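Local coordinates for post-proline cleaving enzyme (Rickettsia typhi, PDB 4HVT), which probably cleaves oligopeptides after proline residues, as a serine peptidase of the prolyl oligopeptidase family, at residues Glu155-Glu160 and Leu182-Phe187; Ile176-Lys181 and Ser226-Lys231; Lys186-Thr191 and Ile198-Val203. All coordinates share one frame; numbering follows the deposited sequence.

How the interactions relate
All three interactions lie in the beta-propeller and belong to two successive sheets. Interaction 1 adds the short outer strand 185-186 to strand 155-162 of one sheet. Interaction 3 shares K186 and F187 with it, then pairs the first two strands of the next; the centres are 8 Å apart, and the M156 and F158 side chains pack on T188-P190 and F200. Interaction 2, at the surface, joins loops of both sheets and touches the others through I176, T177 and I227. Buried interaction 3 fixes its polar groups by direct bonds and one water; partly buried interaction 1 adds several waters; interaction 2 has one direct bond, from a backbone N-H to a carboxylate, and a water bridge between backbone atoms.

Interaction 1 of 3, residues Glu155-Glu160 and Leu182-Phe187; sequences EMFFRE and LLEGKF
M156 and G185 are joined by the two backbone hydrogen bonds of an antiparallel pair: M156 N donates to G185 O at 2.9 Å, and G185 N returns a longer bond to M156 O at 3.2 Å. The neighbouring pair, E155 with K186, is non-hydrogen-bonded, and its two CA atoms come within 3.7 Å of each other. E155 and K186 point to the same face of the sheet, where their CG methylenes meet at 3.9 Å. Beyond G185 the chains part, and a water takes over from direct pairing by donating to both M156 O and L183 O.

These bonds attach strand 185-186 to the start of strand 155-162, whose later part is paired with strand 167-168; the outer strand of this propeller sheet is thus made of two short pieces. The rest of the polar contact is ionic and water-mediated. The carboxylates of E155 and E184 approach to 4.2 Å between their OE1 atoms with their planes 41° apart, and K153 forms a salt bridge to each, which probably offsets the repulsion. A second water donates to E155 O and to E184 OE1 (2.8 Å), lying in the plane of the F157 ring at its edge.

The apolar contacts fall on two sides. L182 sets its CD2 methyl over one face of the F157 ring, 3.7 Å from the centroid and only 8° off the normal, a CH-pi contact centred on the ring. M156 makes a Met-aromatic contact with F187: its chain bends at the last torsion (chi3 59°), bringing CE to 3.6 Å from F187 CD1, while the sulfur lies oblique to the ring. F187 also touches D154 and R651, the latter in the peptidase domain.

Interaction 2 of 3, residues Ile176-Lys181 and Ser226-Lys231; sequences ITNSGK and SIEKAK
N178 and E228 meet through backbone and side chain at once. The N178 N-H points at E228 OE2 with N to O 2.9 Å and an angle of 167° at the hydrogen, so the bond is nearly straight, and it uses the syn lone pair, on the side of the other carboxylate oxygen. E228 reaches this position by bending at its second torsion (chi2 87°), which turns the carboxylate back toward the loop. In the modelled copy of N178, one of two, the side-chain amide stacks on that carboxylate with the planes 19° apart; this stack is therefore less certain than the backbone bond. T177 CB lies beside the same oxygen, 3.4 Å from E228 OE2.

The loop that supplies this N-H is a type I beta turn from T177 to G180, closed by G180 N to T177 O. T177 OG1 braces it from within as the acceptor of an ST turn, with S179 N at 3.1 Å, and also accepts from S179 OG and K181 N. This turn lies between strands 167-168 and 185-186, whereas E228 belongs to a short 3-10 segment linking strands 217-222 and 231-235, the last two of the next propeller sheet. The contact therefore ties the outer parts of two adjacent sheets together at the surface.

I227 points toward the loop and brings its CG2 methyl to 3.4 Å from I176 O. A water reaches that same carbonyl oxygen, donating to I176 O at 2.8 Å and accepting from I227 N. The I227 side chain also packs on P175, L202 and W221.

Interaction 3 of 3, residues Lys186-Thr191 and Ile198-Val203; sequences KFTYPT and IIFNLV
N201 lays its side-chain amide across T188 and holds the backbone on both sides of that residue: OD1 accepts from Y189 N at 3.0 Å, in the carbonyl plane on a lone pair, while ND2 donates to F187 O, also 3.0 Å away, with 171° at the hydrogen. The N201 backbone is engaged too, since T188 OG1 donates to N201 O at 2.8 Å. Together with a water that donates to T188 OG1 and accepts from V203 N, these bonds close the open end of a beta hairpin, strands 190-192 and 197-200, the first two of their propeller sheet. N201, the centre of an inverse gamma turn, follows directly on the end of strand 197-200.

Further along, T191 and I199 form the hydrogen-bonded antiparallel pair, with 2.9 Å both from T191 N to I199 O and from I199 N to T191 O. Their side chains pack on the same face, T191 CB against I199 CG2.

P190 and F200 point to the other face, and there F158 of the preceding sheet touches P190 and meets the F200 ring edge-to-face. T188 CG2 lies in the plane of that ring at its edge, 3.8 Å from F200 CD2.

Interaction 1 of 3, residues Glu155-Glu160 and Leu182-Phe187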
loop_
_atom_site.group_PDB
_atom_site.type_symbol
_atom_site.label_atom_id
_atom_site.label_comp_id
_atom_site.label_asym_id
_atom_site.label_seq_id
_atom_site.Cartn_x
_atom_site.Cartn_y
_atom_site.Cartn_z
ATOM N N GLU A 155 -3.775 -9.774 -10.872
ATOM C CA GLU A 155 -3.372 -11.099 -11.360
ATOM C C GLU A 155 -1.914 -11.076 -11.672
ATOM O O GLU A 155 -1.442 -10.152 -12.328
ATOM C CB GLU A 155 -4.113 -11.428 -12.634
ATOM C CG GLU A 155 -5.582 -11.765 -12.412
ATOM C CD GLU A 155 -6.288 -12.165 -13.680
ATOM O OE1 GLU A 155 -6.215 -11.433 -14.657
ATOM O OE2 GLU A 155 -6.971 -13.248 -13.677
ATOM N N MET A 156 -1.214 -12.125 -11.259
ATOM C CA MET A 156 0.227 -12.206 -11.457
ATOM C C MET A 156 0.696 -13.667 -11.616
ATOM O O MET A 156 -0.089 -14.616 -11.428
ATOM C CB MET A 156 0.957 -11.510 -10.334
ATOM C CG MET A 156 0.618 -11.977 -8.937
ATOM S SD MET A 156 1.534 -11.009 -7.658
ATOM C CE MET A 156 1.064 -9.385 -7.927
ATOM N N PHE A 157 1.950 -13.803 -12.015
ATOM C CA PHE A 157 2.595 -15.097 -12.269
ATOM C C PHE A 157 4.044 -14.946 -11.804
ATOM O O PHE A 157 4.367 -14.000 -11.080
ATOM C CB PHE A 157 2.489 -15.497 -13.750
ATOM C CG PHE A 157 3.012 -14.496 -14.682
ATOM C CD1 PHE A 157 2.276 -13.367 -15.003
ATOM C CD2 PHE A 157 4.284 -14.643 -15.243
ATOM C CE1 PHE A 157 2.775 -12.422 -15.860
ATOM C CE2 PHE A 157 4.769 -13.703 -16.130
ATOM C CZ PHE A 157 4.017 -12.595 -16.418
ATOM N N PHE A 158 4.890 -15.913 -12.121
ATOM C CA PHE A 158 6.291 -15.826 -11.723
ATOM C C PHE A 158 7.085 -16.662 -12.674
ATOM O O PHE A 158 6.538 -17.484 -13.389
ATOM C CB PHE A 158 6.516 -16.329 -10.302
ATOM C CG PHE A 158 5.898 -17.687 -10.055
ATOM C CD1 PHE A 158 6.645 -18.841 -10.279
ATOM C CD2 PHE A 158 4.655 -17.768 -9.538
ATOM C CE1 PHE A 158 6.061 -20.089 -10.076
ATOM C CE2 PHE A 158 4.062 -19.009 -9.332
ATOM C CZ PHE A 158 4.794 -20.168 -9.571
ATOM N N ARG A 159 8.405 -16.464 -12.676
ATOM C CA ARG A 159 9.304 -17.293 -13.429
ATOM C C ARG A 159 10.559 -17.508 -12.613
ATOM O O ARG A 159 11.087 -16.558 -11.994
ATOM C CB ARG A 159 9.719 -16.635 -14.737
ATOM C CG ARG A 159 8.612 -16.410 -15.710
ATOM C CD ARG A 159 9.180 -15.723 -16.939
ATOM N NE ARG A 159 10.100 -16.569 -17.680
ATOM C CZ ARG A 159 10.724 -16.183 -18.793
ATOM N NH1 ARG A 159 10.573 -14.942 -19.254
ATOM N NH2 ARG A 159 11.528 -17.012 -19.420
ATOM N N GLU A 160 11.065 -18.724 -12.611
ATOM C CA GLU A 160 12.313 -19.033 -11.892
ATOM C C GLU A 160 13.544 -18.535 -12.644
ATOM O O GLU A 160 13.603 -18.616 -13.860
ATOM C CB GLU A 160 12.421 -20.548 -11.723
ATOM C CG GLU A 160 13.484 -20.976 -10.719
ATOM C CD GLU A 160 13.663 -22.469 -10.634
ATOM O OE1 GLU A 160 12.946 -23.235 -11.324
ATOM O OE2 GLU A 160 14.520 -22.892 -9.845
ATOM N N LEU A 182 -0.193 -19.851 -19.849
ATOM C CA LEU A 182 0.193 -19.220 -18.585
ATOM C C LEU A 182 -1.023 -18.957 -17.697
ATOM O O LEU A 182 -2.038 -18.344 -18.146
ATOM C CB LEU A 182 0.868 -17.891 -18.894
ATOM C CG LEU A 182 1.397 -17.085 -17.665
ATOM C CD1 LEU A 182 2.559 -17.779 -16.997
ATOM C CD2 LEU A 182 1.858 -15.710 -18.060
ATOM N N LEU A 183 -0.934 -19.433 -16.452
ATOM C CA LEU A 183 -1.990 -19.280 -15.501
ATOM C C LEU A 183 -1.675 -18.072 -14.602
ATOM O O LEU A 183 -0.530 -17.900 -14.187
ATOM C CB LEU A 183 -2.113 -20.537 -14.694
ATOM C CG LEU A 183 -2.422 -21.801 -15.517
ATOM C CD1 LEU A 183 -2.214 -22.998 -14.614
ATOM C CD2 LEU A 183 -3.812 -21.768 -16.072
ATOM N N GLU A 184 -2.661 -17.215 -14.394
ATOM C CA GLU A 184 -2.512 -16.022 -13.561
ATOM C C GLU A 184 -3.488 -16.063 -12.424
ATOM O O GLU A 184 -4.550 -16.674 -12.544
ATOM C CB GLU A 184 -2.764 -14.779 -14.388
ATOM C CG GLU A 184 -1.770 -14.568 -15.523
ATOM C CD GLU A 184 -2.212 -13.460 -16.474
ATOM O OE1 GLU A 184 -2.358 -12.314 -16.039
ATOM O OE2 GLU A 184 -2.531 -13.751 -17.650
ATOM N N GLY A 185 -3.153 -15.423 -11.325
ATOM C CA GLY A 185 -4.057 -15.360 -10.186
ATOM C C GLY A 185 -3.782 -14.102 -9.388
ATOM O O GLY A 185 -2.630 -13.686 -9.315
ATOM N N LYS A 186 -4.843 -13.501 -8.815
ATOM C CA LYS A 186 -4.646 -12.256 -8.059
ATOM C C LYS A 186 -3.784 -12.502 -6.825
ATOM O O LYS A 186 -4.138 -13.245 -5.910
ATOM C CB LYS A 186 -5.953 -11.593 -7.649
ATOM C CG LYS A 186 -6.744 -11.038 -8.804
ATOM C CD LYS A 186 -7.818 -10.066 -8.333
ATOM C CE LYS A 186 -8.837 -10.723 -7.437
ATOM N NZ LYS A 186 -9.803 -9.690 -6.952
ATOM N N PHE A 187 -2.647 -11.842 -6.804
ATOM C CA PHE A 187 -1.633 -11.965 -5.748
ATOM C C PHE A 187 -1.249 -13.437 -5.484
ATOM O O PHE A 187 -0.996 -13.854 -4.366
ATOM C CB PHE A 187 -2.053 -11.213 -4.494
ATOM C CG PHE A 187 -2.284 -9.745 -4.742
ATOM C CD1 PHE A 187 -1.231 -8.921 -5.131
ATOM C CD2 PHE A 187 -3.548 -9.220 -4.699
ATOM C CE1 PHE A 187 -1.422 -7.570 -5.377
ATOM C CE2 PHE A 187 -3.751 -7.888 -4.966
ATOM C CZ PHE A 187 -2.707 -7.079 -5.316
HETATM O O HOH W 1 -0.504 -10.588 -14.915
HETATM O O HOH W 2 -7.301 -15.230 -11.847
HETATM O O HOH W 3 0.003 -17.577 -11.354
#

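Interaction 2 of 3, residues Ile176-Lys181 and Ser226-Lys231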
loop_
_atom_site.group_PDB
_atom_site.type_symbol
_atom_site.label_atom_id
_atom_site.label_comp_id
_atom_site.label_asym_id
_atom_site.label_seq_id
_atom_site.Cartn_x
_atom_site.Cartn_y
_atom_site.Cartn_z
ATOM N N ILE A 176 2.609 -22.639 -15.993
ATOM C CA ILE A 176 2.122 -22.886 -17.336
ATOM C C ILE A 176 1.576 -24.299 -17.459
ATOM O O ILE A 176 2.090 -25.244 -16.845
ATOM C CB ILE A 176 3.206 -22.651 -18.406
ATOM C CG1 ILE A 176 4.456 -23.504 -18.198
ATOM C CG2 ILE A 176 3.653 -21.201 -18.357
ATOM C CD1 ILE A 176 5.345 -23.607 -19.433
ATOM N N THR A 177 0.526 -24.457 -18.248
ATOM C CA THR A 177 -0.008 -25.771 -18.475
ATOM C C THR A 177 0.799 -26.616 -19.462
ATOM O O THR A 177 1.741 -26.153 -20.076
ATOM C CB THR A 177 -1.445 -25.682 -19.018
ATOM O OG1 THR A 177 -1.409 -25.295 -20.391
ATOM C CG2 THR A 177 -2.320 -24.718 -18.208
ATOM N N ASN A 178 0.349 -27.859 -19.690
ATOM C CA ASN A 178 0.997 -28.710 -20.682
ATOM C C ASN A 178 0.818 -28.259 -22.168
ATOM O O ASN A 178 1.464 -28.825 -23.057
ATOM C CB ASN A 178 0.640 -30.206 -20.460
ATOM C CG ASN A 178 -0.844 -30.471 -20.601
ATOM O OD1 ASN A 178 -1.521 -29.696 -21.219
ATOM N ND2 ASN A 178 -1.344 -31.542 -19.985
ATOM N N SER A 179 0.005 -27.233 -22.430
ATOM C CA SER A 179 0.006 -26.587 -23.747
ATOM C C SER A 179 0.869 -25.338 -23.809
ATOM O O SER A 179 1.006 -24.720 -24.874
ATOM C CB SER A 179 -1.441 -26.188 -24.113
ATOM O OG SER A 179 -1.841 -25.161 -23.253
ATOM N N GLY A 180 1.461 -24.951 -22.680
ATOM C CA GLY A 180 2.175 -23.689 -22.587
ATOM C C GLY A 180 1.354 -22.530 -22.100
ATOM O O GLY A 180 1.875 -21.404 -21.958
ATOM N N LYS A 181 0.093 -22.774 -21.775
ATOM C CA LYS A 181 -0.772 -21.663 -21.361
ATOM C C LYS A 181 -0.377 -21.148 -19.965
ATOM O O LYS A 181 -0.296 -21.884 -19.005
ATOM C CB LYS A 181 -2.212 -22.170 -21.377
ATOM C CG LYS A 181 -3.258 -21.256 -20.743
ATOM C CD LYS A 181 -3.926 -20.394 -21.762
ATOM C CE LYS A 181 -4.671 -19.203 -21.098
ATOM N NZ LYS A 181 -4.979 -18.224 -22.126
ATOM N N SER A 226 4.725 -31.745 -14.553
ATOM C CA SER A 226 3.732 -30.839 -15.120
ATOM C C SER A 226 2.888 -30.238 -14.006
ATOM O O SER A 226 2.648 -30.876 -12.989
ATOM C CB SER A 226 2.814 -31.600 -16.094
ATOM O OG SER A 226 1.883 -30.710 -16.679
ATOM N N ILE A 227 2.377 -29.030 -14.216
ATOM C CA ILE A 227 1.560 -28.337 -13.221
ATOM C C ILE A 227 0.241 -29.070 -12.989
ATOM O O ILE A 227 -0.349 -28.999 -11.915
ATOM C CB ILE A 227 1.294 -26.866 -13.604
ATOM C CG1 ILE A 227 0.962 -26.037 -12.380
ATOM C CG2 ILE A 227 0.077 -26.778 -14.528
ATOM C CD1 ILE A 227 1.022 -24.560 -12.657
ATOM N N GLU A 228 -0.184 -29.840 -13.969
ATOM C CA GLU A 228 -1.310 -30.754 -13.807
ATOM C C GLU A 228 -1.123 -31.830 -12.793
ATOM O O GLU A 228 -2.131 -32.426 -12.349
ATOM C CB GLU A 228 -1.662 -31.427 -15.153
ATOM C CG GLU A 228 -2.240 -30.412 -16.120
ATOM C CD GLU A 228 -1.208 -29.640 -16.945
ATOM O OE1 GLU A 228 0.005 -29.875 -16.689
ATOM O OE2 GLU A 228 -1.617 -28.906 -17.912
ATOM N N LYS A 229 0.118 -32.104 -12.437
ATOM C CA LYS A 229 0.438 -33.064 -11.408
ATOM C C LYS A 229 0.561 -32.475 -10.004
ATOM O O LYS A 229 0.713 -33.212 -9.004
ATOM C CB LYS A 229 1.695 -33.814 -11.817
ATOM C CG LYS A 229 1.463 -34.692 -13.049
ATOM C CD LYS A 229 2.632 -35.663 -13.250
ATOM C CE LYS A 229 2.296 -36.709 -14.287
ATOM N NZ LYS A 229 3.514 -37.149 -15.028
ATOM N N ALA A 230 0.491 -31.155 -9.896
ATOM C CA ALA A 230 0.643 -30.507 -8.600
ATOM C C ALA A 230 -0.485 -30.906 -7.692
ATOM O O ALA A 230 -1.630 -31.037 -8.130
ATOM C CB ALA A 230 0.718 -28.995 -8.751
ATOM N N LYS A 231 -0.147 -31.085 -6.417
ATOM C CA LYS A 231 -1.070 -31.558 -5.441
ATOM C C LYS A 231 -1.714 -30.430 -4.672
ATOM O O LYS A 231 -1.061 -29.656 -4.019
ATOM C CB LYS A 231 -0.359 -32.545 -4.493
ATOM C CG LYS A 231 0.206 -33.779 -5.185
ATOM C CD LYS A 231 -0.838 -34.868 -5.423
ATOM C CE LYS A 231 -0.250 -36.166 -6.027
ATOM N NZ LYS A 231 0.969 -36.673 -5.335
HETATM O O HOH W 4 3.956 -27.246 -16.302
HETATM O O HOH W 5 -0.016 -33.438 -17.512
#

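Interaction 3 of 3, residues Lys186-Thr191 and Ile198-Val203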
loop_
_atom_site.group_PDB
_atom_site.type_symbol
_atom_site.label_atom_id
_atom_site.label_comp_id
_atom_site.label_asym_id
_atom_site.label_seq_id
_atom_site.Cartn_x
_atom_site.Cartn_y
_atom_site.Cartn_z
ATOM N N LYS A 186 -4.843 -13.501 -8.815
ATOM C CA LYS A 186 -4.646 -12.256 -8.059
ATOM C C LYS A 186 -3.784 -12.502 -6.825
ATOM O O LYS A 186 -4.138 -13.245 -5.910
ATOM C CB LYS A 186 -5.953 -11.593 -7.649
ATOM C CG LYS A 186 -6.744 -11.038 -8.804
ATOM C CD LYS A 186 -7.818 -10.066 -8.333
ATOM C CE LYS A 186 -8.837 -10.723 -7.437
ATOM N NZ LYS A 186 -9.803 -9.690 -6.952
ATOM N N PHE A 187 -2.647 -11.842 -6.804
ATOM C CA PHE A 187 -1.633 -11.965 -5.748
ATOM C C PHE A 187 -1.249 -13.437 -5.484
ATOM O O PHE A 187 -0.996 -13.854 -4.366
ATOM C CB PHE A 187 -2.053 -11.213 -4.494
ATOM C CG PHE A 187 -2.284 -9.745 -4.742
ATOM C CD1 PHE A 187 -1.231 -8.921 -5.131
ATOM C CD2 PHE A 187 -3.548 -9.220 -4.699
ATOM C CE1 PHE A 187 -1.422 -7.570 -5.377
ATOM C CE2 PHE A 187 -3.751 -7.888 -4.966
ATOM C CZ PHE A 187 -2.707 -7.079 -5.316
ATOM N N THR A 188 -1.121 -14.162 -6.571
ATOM C CA THR A 188 -0.438 -15.480 -6.553
ATOM C C THR A 188 1.017 -15.207 -6.343
ATOM O O THR A 188 1.652 -14.543 -7.170
ATOM C CB THR A 188 -0.628 -16.235 -7.857
ATOM O OG1 THR A 188 -2.002 -16.672 -7.960
ATOM C CG2 THR A 188 0.280 -17.463 -7.848
ATOM N N TYR A 189 1.530 -15.663 -5.208
ATOM C CA TYR A 189 2.934 -15.591 -4.869
ATOM C C TYR A 189 3.437 -16.955 -4.393
ATOM O O TYR A 189 2.720 -17.669 -3.633
ATOM C CB TYR A 189 3.175 -14.616 -3.707
ATOM C CG TYR A 189 3.013 -13.163 -3.989
ATOM C CD1 TYR A 189 3.961 -12.449 -4.707
ATOM C CD2 TYR A 189 1.952 -12.476 -3.441
ATOM C CE1 TYR A 189 3.801 -11.056 -4.913
ATOM C CE2 TYR A 189 1.784 -11.118 -3.638
ATOM C CZ TYR A 189 2.700 -10.420 -4.360
ATOM O OH TYR A 189 2.461 -9.074 -4.528
ATOM N N PRO A 190 4.646 -17.338 -4.829
ATOM C CA PRO A 190 5.175 -18.661 -4.413
ATOM C C PRO A 190 6.123 -18.567 -3.234
ATOM O O PRO A 190 6.792 -17.532 -3.034
ATOM C CB PRO A 190 5.937 -19.121 -5.640
ATOM C CG PRO A 190 6.483 -17.806 -6.219
ATOM C CD PRO A 190 5.377 -16.808 -5.979
ATOM N N THR A 191 6.191 -19.682 -2.493
ATOM C CA THR A 191 7.064 -19.873 -1.365
ATOM C C THR A 191 7.908 -21.135 -1.614
ATOM O O THR A 191 7.407 -22.165 -1.954
ATOM C CB THR A 191 6.260 -19.994 -0.060
ATOM O OG1 THR A 191 5.611 -18.740 0.182
ATOM C CG2 THR A 191 7.177 -20.318 1.152
ATOM N N ILE A 198 7.941 -25.996 -4.468
ATOM C CA ILE A 198 7.306 -24.743 -4.021
ATOM C C ILE A 198 5.862 -24.980 -3.585
ATOM O O ILE A 198 5.217 -25.994 -3.950
ATOM C CB ILE A 198 7.365 -23.627 -5.133
ATOM C CG1 ILE A 198 6.524 -24.015 -6.358
ATOM C CG2 ILE A 198 8.816 -23.390 -5.553
ATOM C CD1 ILE A 198 6.246 -22.911 -7.373
ATOM N N ILE A 199 5.347 -24.044 -2.807
ATOM C CA ILE A 199 3.931 -24.003 -2.508
ATOM C C ILE A 199 3.387 -22.641 -2.965
ATOM O O ILE A 199 4.036 -21.614 -2.867
ATOM C CB ILE A 199 3.693 -24.275 -0.995
ATOM C CG1 ILE A 199 2.214 -24.309 -0.687
ATOM C CG2 ILE A 199 4.371 -23.252 -0.089
ATOM C CD1 ILE A 199 1.951 -24.776 0.730
ATOM N N PHE A 200 2.168 -22.602 -3.466
ATOM C CA PHE A 200 1.603 -21.336 -3.931
ATOM C C PHE A 200 0.088 -21.387 -4.048
ATOM O O PHE A 200 -0.487 -22.471 -4.148
ATOM C CB PHE A 200 2.278 -20.831 -5.212
ATOM C CG PHE A 200 2.094 -21.638 -6.458
ATOM C CD1 PHE A 200 2.467 -22.990 -6.570
ATOM C CD2 PHE A 200 1.671 -20.996 -7.633
ATOM C CE1 PHE A 200 2.322 -23.711 -7.771
ATOM C CE2 PHE A 200 1.608 -21.682 -8.844
ATOM C CZ PHE A 200 1.875 -23.039 -8.916
ATOM N N ASN A 201 -0.508 -20.182 -4.080
ATOM C CA ASN A 201 -1.946 -19.980 -4.224
ATOM C C ASN A 201 -2.274 -19.887 -5.715
ATOM O O ASN A 201 -2.523 -18.808 -6.255
ATOM C CB ASN A 201 -2.434 -18.793 -3.378
ATOM C CG ASN A 201 -1.707 -17.489 -3.651
ATOM O OD1 ASN A 201 -0.490 -17.473 -3.875
ATOM N ND2 ASN A 201 -2.464 -16.399 -3.648
ATOM N N LEU A 202 -2.257 -21.072 -6.345
ATOM C CA LEU A 202 -2.450 -21.334 -7.757
ATOM C C LEU A 202 -3.930 -21.435 -8.154
ATOM O O LEU A 202 -4.694 -22.204 -7.562
ATOM C CB LEU A 202 -1.763 -22.667 -8.152
ATOM C CG LEU A 202 -2.053 -23.225 -9.541
ATOM C CD1 LEU A 202 -1.600 -22.352 -10.661
ATOM C CD2 LEU A 202 -1.379 -24.579 -9.697
ATOM N N VAL A 203 -4.321 -20.733 -9.215
ATOM C CA VAL A 203 -5.645 -20.926 -9.824
ATOM C C VAL A 203 -5.461 -21.866 -10.991
ATOM O O VAL A 203 -5.114 -21.453 -12.102
ATOM C CB VAL A 203 -6.260 -19.594 -10.277
ATOM C CG1 VAL A 203 -7.659 -19.796 -10.851
ATOM C CG2 VAL A 203 -6.336 -18.641 -9.094
HETATM O O HOH W 6 -2.461 -18.607 -10.110
#